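Local coordinates for adhesion G-protein coupled receptor G6 (Danio rerio, PDB 6V55) that probably acts as a cell-surface adhesion receptor with a calcium-binding extracellular region, coupling adhesion outside the cell to G-protein signalling in myelination, at residues 348-353 with 398-403; 342-347 with 406-411; 627-632 with 646-651. All coordinates share one frame; numbering follows the deposited sequence.

Contact 1 of 3, residues 348-353 with 398-403; sequences TLVVTD and TTRQIY. Unlike the reference sequence in segment 398-403: Ile402 (reference Thr).
Leu349, Val351 and Asp353 pair with Tyr403, Gln401 and Thr399 in antiparallel register through six backbone hydrogen bonds, the two strand axes approaching to 4.7 Å at 155° between their N-to-C directions. The straightest of the six runs from Val351 N to Gln401 O (2.9 Å, 178° at the hydrogen). Between these hydrogen-bonded pairs lie the non-hydrogen-bonded pairs Val350–Ile402 and Thr352–Arg400, whose side chains occupy the other face. On the face of Val351, Gln401 and Tyr403, the CG2 branch of Val351 reaches Gln401 CB at 3.8 Å and Tyr403 CE2 at 3.9 Å, meeting the tyrosine ring at a slant. Along strand 399-403 itself runs a polar relay: Tyr403 OH donates to Gln401 OE1 at 2.7 Å, and Gln401 NE2 donates to Thr399 OG1, in the amide plane; that hydroxyl is also hydrogen-bonded to Thr356 OG1. Gripped at both ends, the amide is fixed in its rotation, and its extended chain holds it level with the two hydroxyls. Beside it, Asp353 CB packs 3.5 Å from Gln401 NE2, while the Asp353 carboxylate has its salt bridge with Arg359. Strand 342-353 is the middle one of five in the antiparallel SEA-domain sheet and 399-410 its neighbour; helix 361-374 covers this face, resting Leu369 on Leu349 and Ile365 on Tyr403. On the reverse face, Val350 CG2 lies alongside Ile402 CG1 at 4.1 Å, the two side chains pointing the same way. Val350 CG1 meets the aliphatic part of Arg400 at CG and CD. The arginine starts out straight and bends at chi3 (-32°), and its NH1 forms a salt bridge with Asp439 on strand 436-445. Thr352 OG1 is hydrogen-bonded to the same carboxylate; Thr352 CG2 touches Thr398 CG2 at 3.7 Å.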
loop_
_atom_site.group_PDB
_atom_site.type_symbol
_atom_site.label_atom_id
_atom_site.label_comp_id
_atom_site.label_asym_id
_atom_site.label_seq_id
_atom_site.Cartn_x
_atom_site.Cartn_y
_atom_site.Cartn_z
ATOM N N THR A 348 1.512 -32.151 -14.879
ATOM C CA THR A 348 2.442 -33.139 -15.414
ATOM C C THR A 348 1.904 -34.517 -15.066
ATOM O O THR A 348 1.823 -34.880 -13.885
ATOM C CB THR A 348 3.851 -32.944 -14.862
ATOM O OG1 THR A 348 4.382 -31.728 -15.399
ATOM C CG2 THR A 348 4.771 -34.106 -15.260
ATOM N N LEU A 349 1.532 -35.270 -16.096
ATOM C CA LEU A 349 0.929 -36.581 -15.952
ATOM C C LEU A 349 1.945 -37.635 -16.349
ATOM O O LEU A 349 2.554 -37.533 -17.413
ATOM C CB LEU A 349 -0.320 -36.695 -16.823
ATOM C CG LEU A 349 -1.437 -35.705 -16.507
ATOM C CD1 LEU A 349 -2.215 -35.334 -17.763
ATOM C CD2 LEU A 349 -2.344 -36.303 -15.490
ATOM N N VAL A 350 2.123 -38.639 -15.492
ATOM C CA VAL A 350 2.951 -39.807 -15.778
ATOM C C VAL A 350 2.007 -40.998 -15.894
ATOM O O VAL A 350 1.356 -41.378 -14.918
ATOM C CB VAL A 350 4.003 -40.035 -14.690
ATOM C CG1 VAL A 350 4.707 -41.345 -14.929
ATOM C CG2 VAL A 350 4.981 -38.878 -14.674
ATOM N N VAL A 351 1.888 -41.560 -17.094
ATOM C CA VAL A 351 0.939 -42.634 -17.352
ATOM C C VAL A 351 1.701 -43.870 -17.829
ATOM O O VAL A 351 2.831 -43.777 -18.314
ATOM C CB VAL A 351 -0.153 -42.216 -18.371
ATOM C CG1 VAL A 351 -0.860 -40.939 -17.931
ATOM C CG2 VAL A 351 0.420 -42.030 -19.749
ATOM N N THR A 352 1.089 -45.048 -17.659
ATOM C CA THR A 352 1.642 -46.296 -18.198
ATOM C C THR A 352 0.664 -46.903 -19.198
ATOM O O THR A 352 -0.455 -47.266 -18.836
ATOM C CB THR A 352 1.973 -47.314 -17.101
ATOM O OG1 THR A 352 3.092 -46.847 -16.359
ATOM C CG2 THR A 352 2.361 -48.629 -17.694
ATOM N N ASP A 353 1.093 -47.010 -20.449
ATOM C CA ASP A 353 0.295 -47.572 -21.523
ATOM C C ASP A 353 0.763 -48.997 -21.742
ATOM O O ASP A 353 1.937 -49.215 -22.051
ATOM C CB ASP A 353 0.475 -46.755 -22.806
ATOM C CG ASP A 353 -0.666 -46.944 -23.803
ATOM O OD1 ASP A 353 -0.901 -46.025 -24.613
ATOM O OD2 ASP A 353 -1.331 -48.002 -23.797
ATOM N N THR A 398 4.913 -52.012 -23.525
ATOM C CA THR A 398 4.524 -51.182 -22.384
ATOM C C THR A 398 5.446 -49.974 -22.296
ATOM O O THR A 398 6.654 -50.124 -22.066
ATOM C CB THR A 398 4.541 -51.945 -21.062
ATOM O OG1 THR A 398 3.494 -52.922 -21.057
ATOM C CG2 THR A 398 4.274 -50.957 -19.907
ATOM N N THR A 399 4.869 -48.786 -22.487
ATOM C CA THR A 399 5.567 -47.523 -22.307
ATOM C C THR A 399 5.073 -46.780 -21.074
ATOM O O THR A 399 3.889 -46.827 -20.726
ATOM C CB THR A 399 5.383 -46.579 -23.486
ATOM O OG1 THR A 399 3.977 -46.452 -23.768
ATOM C CG2 THR A 399 6.067 -47.126 -24.648
ATOM N N ARG A 400 6.009 -46.057 -20.460
ATOM C CA ARG A 400 5.734 -44.963 -19.546
ATOM C C ARG A 400 5.790 -43.679 -20.349
ATOM O O ARG A 400 6.802 -43.398 -20.997
ATOM C CB ARG A 400 6.757 -44.913 -18.422
ATOM C CG ARG A 400 6.474 -43.780 -17.450
ATOM C CD ARG A 400 7.540 -43.655 -16.347
ATOM N NE ARG A 400 8.140 -44.934 -15.953
ATOM C CZ ARG A 400 7.575 -45.823 -15.128
ATOM N NH1 ARG A 400 6.370 -45.597 -14.609
ATOM N NH2 ARG A 400 8.210 -46.956 -14.834
ATOM N N GLN A 401 4.714 -42.904 -20.308
ATOM C CA GLN A 401 4.568 -41.708 -21.127
ATOM C C GLN A 401 4.369 -40.519 -20.200
ATOM O O GLN A 401 3.633 -40.625 -19.218
ATOM C CB GLN A 401 3.386 -41.856 -22.097
ATOM C CG GLN A 401 3.499 -43.045 -23.066
ATOM C CD GLN A 401 2.311 -43.147 -24.011
ATOM O OE1 GLN A 401 1.546 -42.197 -24.158
ATOM N NE2 GLN A 401 2.150 -44.302 -24.653
ATOM N N ILE A 402 5.041 -39.401 -20.482
ATOM C CA ILE A 402 4.928 -38.201 -19.667
ATOM C C ILE A 402 4.288 -37.122 -20.524
ATOM O O ILE A 402 4.794 -36.798 -21.607
ATOM C CB ILE A 402 6.281 -37.745 -19.097
ATOM C CG1 ILE A 402 6.893 -38.870 -18.270
ATOM C CG2 ILE A 402 6.086 -36.540 -18.212
ATOM C CD1 ILE A 402 8.148 -38.513 -17.505
ATOM N N TYR A 403 3.174 -36.569 -20.029
ATOM C CA TYR A 403 2.350 -35.587 -20.718
ATOM C C TYR A 403 2.364 -34.271 -19.962
ATOM O O TYR A 403 2.424 -34.247 -18.728
ATOM C CB TYR A 403 0.899 -36.072 -20.843
ATOM C CG TYR A 403 0.702 -37.126 -21.900
ATOM C CD1 TYR A 403 0.276 -36.778 -23.178
ATOM C CD2 TYR A 403 0.961 -38.460 -21.628
ATOM C CE1 TYR A 403 0.104 -37.733 -24.162
ATOM C CE2 TYR A 403 0.784 -39.428 -22.597
ATOM C CZ TYR A 403 0.359 -39.056 -23.863
ATOM O OH TYR A 403 0.197 -40.012 -24.841
#

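Contact 2 of 3, residues 342-347 with 406-411; sequences DIFYRS and LLVYKN
Two neighbouring inner strands of the SEA-domain sheet meet here, with Ile343 and Tyr345 forming hydrogen-bonded antiparallel pairs with Tyr409 and Leu407. Four backbone bonds join them; the shortest, Tyr409 N to Ile343 O, measures 2.7 Å and is nearly straight at 170°. At the end of the pairing, Asp342 and Lys410 form a salt bridge, OD1 to NZ at 2.9 Å. The ammonium comes to the syn side of that oxygen, 16° out of the carboxylate plane, and the lysine chain folds at chi2 (-69°) to run its CD and CE alongside the carboxylate. The second oxygen, OD2, takes a weak bond from Asn411 N. A leucine replacing Asp342 would probably leave the Lys410 ammonium without its countercharge and free its chain to swing into solvent. The same face carries the apolar pair Phe344 and Val408, side by side and pointing the same way: Val408 CG2 sits 3.7 Å from Phe344 CE2, at a slant to the ring, and at the same 3.7 Å from Asp342 CB. CG2 is the branch that lies anti to the valine's backbone nitrogen, which brings it between the ring and the aspartate. On the reverse face, the edge of the Tyr345 ring is turned to Tyr409, with CE2 to Tyr409 CB at 4.2 Å. Nearby, Tyr409 CB rests against Ile343 CB at 4.0 Å. The buried Ser347 OG lies over the branched end of Leu407 and is satisfied by the carbonyl of Ala405. Ile422 touches both Tyr345 and Leu407, so helix 419-427 packs on the face of these two residues. A helix laid over an antiparallel sheet in this way is the alpha/beta sandwich arrangement typical of SEA domains.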
loop_
_atom_site.group_PDB
_atom_site.type_symbol
_atom_site.label_atom_id
_atom_site.label_comp_id
_atom_site.label_asym_id
_atom_site.label_seq_id
_atom_site.Cartn_x
_atom_site.Cartn_y
_atom_site.Cartn_z
ATOM N N ASP A 342 -11.098 -16.902 -16.461
ATOM C CA ASP A 342 -10.684 -18.279 -16.277
ATOM C C ASP A 342 -9.414 -18.352 -15.439
ATOM O O ASP A 342 -8.533 -17.490 -15.555
ATOM C CB ASP A 342 -10.451 -18.956 -17.625
ATOM C CG ASP A 342 -11.724 -19.067 -18.463
ATOM O OD1 ASP A 342 -11.607 -19.196 -19.700
ATOM O OD2 ASP A 342 -12.843 -19.018 -17.900
ATOM N N ILE A 343 -9.325 -19.392 -14.601
ATOM C CA ILE A 343 -8.126 -19.708 -13.820
ATOM C C ILE A 343 -7.430 -20.905 -14.464
ATOM O O ILE A 343 -8.072 -21.930 -14.735
ATOM C CB ILE A 343 -8.482 -19.998 -12.352
ATOM C CG1 ILE A 343 -9.106 -18.757 -11.710
ATOM C CG2 ILE A 343 -7.282 -20.558 -11.563
ATOM C CD1 ILE A 343 -8.086 -17.769 -11.152
ATOM N N PHE A 344 -6.123 -20.786 -14.697
ATOM C CA PHE A 344 -5.369 -21.763 -15.464
ATOM C C PHE A 344 -4.401 -22.550 -14.586
ATOM O O PHE A 344 -3.786 -21.995 -13.675
ATOM C CB PHE A 344 -4.610 -21.055 -16.555
ATOM C CG PHE A 344 -5.485 -20.467 -17.612
ATOM C CD1 PHE A 344 -5.960 -19.156 -17.508
ATOM C CD2 PHE A 344 -5.831 -21.224 -18.725
ATOM C CE1 PHE A 344 -6.753 -18.606 -18.513
ATOM C CE2 PHE A 344 -6.628 -20.694 -19.731
ATOM C CZ PHE A 344 -7.083 -19.376 -19.629
ATOM N N TYR A 345 -4.264 -23.845 -14.870
ATOM C CA TYR A 345 -3.383 -24.754 -14.147
ATOM C C TYR A 345 -2.541 -25.537 -15.146
ATOM O O TYR A 345 -3.041 -25.917 -16.207
ATOM C CB TYR A 345 -4.181 -25.743 -13.309
ATOM C CG TYR A 345 -5.037 -25.146 -12.212
ATOM C CD1 TYR A 345 -4.539 -25.011 -10.914
ATOM C CD2 TYR A 345 -6.352 -24.753 -12.461
ATOM C CE1 TYR A 345 -5.318 -24.494 -9.900
ATOM C CE2 TYR A 345 -7.144 -24.221 -11.451
ATOM C CZ TYR A 345 -6.619 -24.092 -10.169
ATOM O OH TYR A 345 -7.397 -23.574 -9.140
ATOM N N ARG A 346 -1.278 -25.803 -14.812
ATOM C CA ARG A 346 -0.414 -26.652 -15.631
ATOM C C ARG A 346 -0.156 -27.959 -14.892
ATOM O O ARG A 346 0.206 -27.927 -13.712
ATOM C CB ARG A 346 0.902 -25.935 -15.919
ATOM C CG ARG A 346 1.922 -26.715 -16.730
ATOM C CD ARG A 346 3.290 -25.984 -16.759
ATOM N NE ARG A 346 3.796 -25.875 -15.395
ATOM C CZ ARG A 346 4.034 -24.732 -14.748
ATOM N NH1 ARG A 346 3.853 -23.554 -15.348
ATOM N NH2 ARG A 346 4.466 -24.774 -13.486
ATOM N N SER A 347 -0.340 -29.109 -15.565
ATOM C CA SER A 347 -0.139 -30.395 -14.899
ATOM C C SER A 347 0.856 -31.274 -15.641
ATOM O O SER A 347 1.026 -31.173 -16.863
ATOM C CB SER A 347 -1.436 -31.208 -14.726
ATOM O OG SER A 347 -2.171 -31.264 -15.932
ATOM N N LEU A 406 -2.672 -28.456 -19.921
ATOM C CA LEU A 406 -3.260 -27.201 -19.455
ATOM C C LEU A 406 -4.711 -27.441 -19.072
ATOM O O LEU A 406 -5.550 -27.693 -19.943
ATOM C CB LEU A 406 -3.180 -26.127 -20.540
ATOM C CG LEU A 406 -3.660 -24.713 -20.181
ATOM C CD1 LEU A 406 -2.717 -24.101 -19.184
ATOM C CD2 LEU A 406 -3.752 -23.851 -21.413
ATOM N N LEU A 407 -5.014 -27.353 -17.782
ATOM C CA LEU A 407 -6.388 -27.380 -17.293
ATOM C C LEU A 407 -6.853 -25.948 -17.092
ATOM O O LEU A 407 -6.094 -25.118 -16.583
ATOM C CB LEU A 407 -6.501 -28.149 -15.976
ATOM C CG LEU A 407 -5.551 -29.335 -15.808
ATOM C CD1 LEU A 407 -5.489 -29.824 -14.366
ATOM C CD2 LEU A 407 -5.963 -30.457 -16.718
ATOM N N VAL A 408 -8.098 -25.658 -17.486
ATOM C CA VAL A 408 -8.675 -24.317 -17.376
ATOM C C VAL A 408 -9.966 -24.397 -16.564
ATOM O O VAL A 408 -10.829 -25.242 -16.833
ATOM C CB VAL A 408 -8.897 -23.670 -18.768
ATOM C CG1 VAL A 408 -9.546 -24.613 -19.731
ATOM C CG2 VAL A 408 -9.735 -22.410 -18.693
ATOM N N TYR A 409 -10.069 -23.548 -15.535
ATOM C CA TYR A 409 -11.245 -23.453 -14.667
ATOM C C TYR A 409 -12.166 -22.370 -15.222
ATOM O O TYR A 409 -11.825 -21.189 -15.181
ATOM C CB TYR A 409 -10.791 -23.121 -13.247
ATOM C CG TYR A 409 -11.736 -23.440 -12.112
ATOM C CD1 TYR A 409 -13.014 -23.934 -12.332
ATOM C CD2 TYR A 409 -11.321 -23.235 -10.791
ATOM C CE1 TYR A 409 -13.864 -24.203 -11.263
ATOM C CE2 TYR A 409 -12.160 -23.495 -9.718
ATOM C CZ TYR A 409 -13.426 -23.985 -9.954
ATOM O OH TYR A 409 -14.251 -24.251 -8.872
ATOM N N LYS A 410 -13.332 -22.767 -15.727
ATOM C CA LYS A 410 -14.252 -21.833 -16.373
ATOM C C LYS A 410 -15.081 -21.120 -15.314
ATOM O O LYS A 410 -15.902 -21.758 -14.649
ATOM C CB LYS A 410 -15.178 -22.565 -17.341
ATOM C CG LYS A 410 -14.694 -22.690 -18.757
ATOM C CD LYS A 410 -14.664 -21.340 -19.487
ATOM C CE LYS A 410 -13.813 -21.464 -20.798
ATOM N NZ LYS A 410 -13.564 -20.195 -21.581
ATOM N N ASN A 411 -14.831 -19.814 -15.137
ATOM C CA ASN A 411 -15.713 -18.839 -14.470
ATOM C C ASN A 411 -15.936 -19.165 -12.991
ATOM O O ASN A 411 -17.048 -19.470 -12.552
ATOM C CB ASN A 411 -17.043 -18.687 -15.219
ATOM C CG ASN A 411 -16.848 -18.293 -16.666
ATOM O OD1 ASN A 411 -16.073 -18.916 -17.411
ATOM N ND2 ASN A 411 -17.521 -17.220 -17.066
#

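Contact 3 of 3, residues 627-632 with 646-651; sequences AFIATN and NALAVV
Backbone hydrogen bonds carry this contact, and both are made by Ala627. Its N donates to Ala649 O at 2.8 Å, with the donor lying close to the C=O direction and 167° at the hydrogen. Its O accepts from Leu648 N at 2.9 Å, a more bent bond of 154° whose donor is tilted from the carbonyl plane. Ala647 CB also lies 3.7 Å from Ala627 O. Since the two bonds of the one residue go to successive residues opposite, Leu648 and Ala649 together face Ala627: the geometry of a classic beta bulge. The backbone of Leu648 agrees, its psi of -27° departing from the extended psi of Ala647 and Ala649, as the first position of such a bulge does. Ala649 resumes an extended conformation and leads into strand 649-653. Strand 760-765 of the same six-stranded sheet lies in the GPS motif, consistent with the GAIN domain of adhesion receptors.

Apolar contacts come next. Ala627 CB and Ala649 CB, on the same face of the sheet, lie 4.2 Å apart. Both are methyl groups, and Phe674 and Phe676 of strand 671-677 close over Ala627. Beyond the paired residues, the CD1 methyl of Leu648 lies across Ile629, touching CG1 at 3.8 Å and CD1 at 3.9 Å. The extended isoleucine chain holds its terminal methyl within range of the leucine. Phe676 also touches Leu648, tying this exposed margin to the same aromatic neighbour.

In chemical terms, no charged group takes part: two backbone hydrogen bonds fix the register, methyl groups fill in around them, and the bulge interrupts the regular pairing with strand 623-628.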
loop_
_atom_site.group_PDB
_atom_site.type_symbol
_atom_site.label_atom_id
_atom_site.label_comp_id
_atom_site.label_asym_id
_atom_site.label_seq_id
_atom_site.Cartn_x
_atom_site.Cartn_y
_atom_site.Cartn_z
ATOM N N ALA A 627 16.851 42.088 -3.803
ATOM C CA ALA A 627 16.439 40.716 -3.547
ATOM C C ALA A 627 16.827 40.303 -2.131
ATOM O O ALA A 627 17.946 40.568 -1.681
ATOM C CB ALA A 627 17.074 39.765 -4.559
ATOM N N PHE A 628 15.917 39.619 -1.446
ATOM C CA PHE A 628 16.103 39.288 -0.039
ATOM C C PHE A 628 15.220 38.092 0.307
ATOM O O PHE A 628 14.281 37.768 -0.426
ATOM C CB PHE A 628 15.794 40.504 0.855
ATOM C CG PHE A 628 14.316 40.837 0.975
ATOM C CD1 PHE A 628 13.628 41.476 -0.068
ATOM C CD2 PHE A 628 13.620 40.535 2.144
ATOM C CE1 PHE A 628 12.276 41.796 0.046
ATOM C CE2 PHE A 628 12.263 40.843 2.269
ATOM C CZ PHE A 628 11.593 41.479 1.218
ATOM N N ILE A 629 15.546 37.431 1.432
ATOM C CA ILE A 629 14.733 36.363 2.024
ATOM C C ILE A 629 14.296 36.793 3.418
ATOM O O ILE A 629 15.138 37.117 4.263
ATOM C CB ILE A 629 15.479 35.020 2.118
ATOM C CG1 ILE A 629 16.397 34.788 0.914
ATOM C CG2 ILE A 629 14.473 33.905 2.254
ATOM C CD1 ILE A 629 17.140 33.454 0.957
ATOM N N ALA A 630 12.993 36.740 3.675
ATOM C CA ALA A 630 12.433 37.336 4.879
ATOM C C ALA A 630 12.523 36.379 6.075
ATOM O O ALA A 630 13.257 35.384 6.067
ATOM C CB ALA A 630 10.994 37.788 4.618
ATOM N N THR A 631 11.760 36.698 7.125
ATOM C CA THR A 631 11.857 36.026 8.419
ATOM C C THR A 631 11.121 34.692 8.390
ATOM O O THR A 631 9.888 34.672 8.273
ATOM C CB THR A 631 11.265 36.922 9.507
ATOM O OG1 THR A 631 9.855 37.067 9.282
ATOM C CG2 THR A 631 11.918 38.295 9.508
ATOM N N ASN A 632 11.887 33.587 8.499
ATOM C CA ASN A 632 11.406 32.190 8.399
ATOM C C ASN A 632 10.656 31.915 7.093
ATOM O O ASN A 632 9.725 31.104 7.059
ATOM C CB ASN A 632 10.545 31.760 9.601
ATOM C CG ASN A 632 11.121 32.200 10.936
ATOM O OD1 ASN A 632 12.228 31.802 11.304
ATOM N ND2 ASN A 632 10.354 32.987 11.685
ATOM N N ASN A 646 19.771 43.106 4.890
ATOM C CA ASN A 646 20.578 41.922 4.571
ATOM C C ASN A 646 20.258 41.397 3.169
ATOM O O ASN A 646 19.900 40.233 2.974
ATOM C CB ASN A 646 20.415 40.818 5.626
ATOM C CG ASN A 646 20.903 41.235 7.002
ATOM O OD1 ASN A 646 22.072 41.580 7.189
ATOM N ND2 ASN A 646 20.005 41.188 7.980
ATOM N N ALA A 647 20.367 42.294 2.190
ATOM C CA ALA A 647 20.041 41.948 0.815
ATOM C C ALA A 647 21.112 41.050 0.213
ATOM O O ALA A 647 22.298 41.149 0.541
ATOM C CB ALA A 647 19.883 43.202 -0.039
ATOM N N LEU A 648 20.671 40.146 -0.659
ATOM C CA LEU A 648 21.579 39.274 -1.395
ATOM C C LEU A 648 21.964 39.844 -2.752
ATOM O O LEU A 648 23.049 39.525 -3.262
ATOM C CB LEU A 648 20.943 37.894 -1.587
ATOM C CG LEU A 648 20.298 37.285 -0.335
ATOM C CD1 LEU A 648 19.628 35.970 -0.681
ATOM C CD2 LEU A 648 21.335 37.097 0.765
ATOM N N ALA A 649 21.102 40.674 -3.342
ATOM C CA ALA A 649 21.425 41.374 -4.578
ATOM C C ALA A 649 20.718 42.722 -4.585
ATOM O O ALA A 649 19.516 42.795 -4.300
ATOM C CB ALA A 649 21.030 40.549 -5.797
ATOM N N VAL A 650 21.470 43.794 -4.851
ATOM C CA VAL A 650 20.920 45.138 -5.006
ATOM C C VAL A 650 21.296 45.637 -6.391
ATOM O O VAL A 650 22.460 45.524 -6.801
ATOM C CB VAL A 650 21.443 46.122 -3.942
ATOM C CG1 VAL A 650 20.638 47.427 -3.960
ATOM C CG2 VAL A 650 21.432 45.514 -2.556
ATOM N N VAL A 651 20.317 46.186 -7.112
ATOM C CA VAL A 651 20.532 46.794 -8.419
ATOM C C VAL A 651 20.016 48.223 -8.349
ATOM O O VAL A 651 18.828 48.446 -8.091
ATOM C CB VAL A 651 19.827 46.014 -9.538
ATOM C CG1 VAL A 651 19.927 46.767 -10.861
ATOM C CG2 VAL A 651 20.407 44.611 -9.668
#

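Overall arrangement
Contacts 1 and 2 sit on the same two strands, 342-353 and 399-410, of the SEA-domain sheet, with centres 21 Å apart. In the chain, 342-347 runs on into 348-353, and 398-403 is followed closely by 406-411, so contact 2 spans the longer loop and contact 1 the shorter one within it; together they zip much of one strand pair. Contact 3 comes later in the chain, on strands 623-628 and 649-653 of a separate six-stranded sheet. Its centre is 85 Å from that of contact 1 and 70 Å from that of contact 2, on the other side of the chain's centre. Such spacing reflects an elongated multidomain extracellular region, in which the two sheets lie in separate domains far apart.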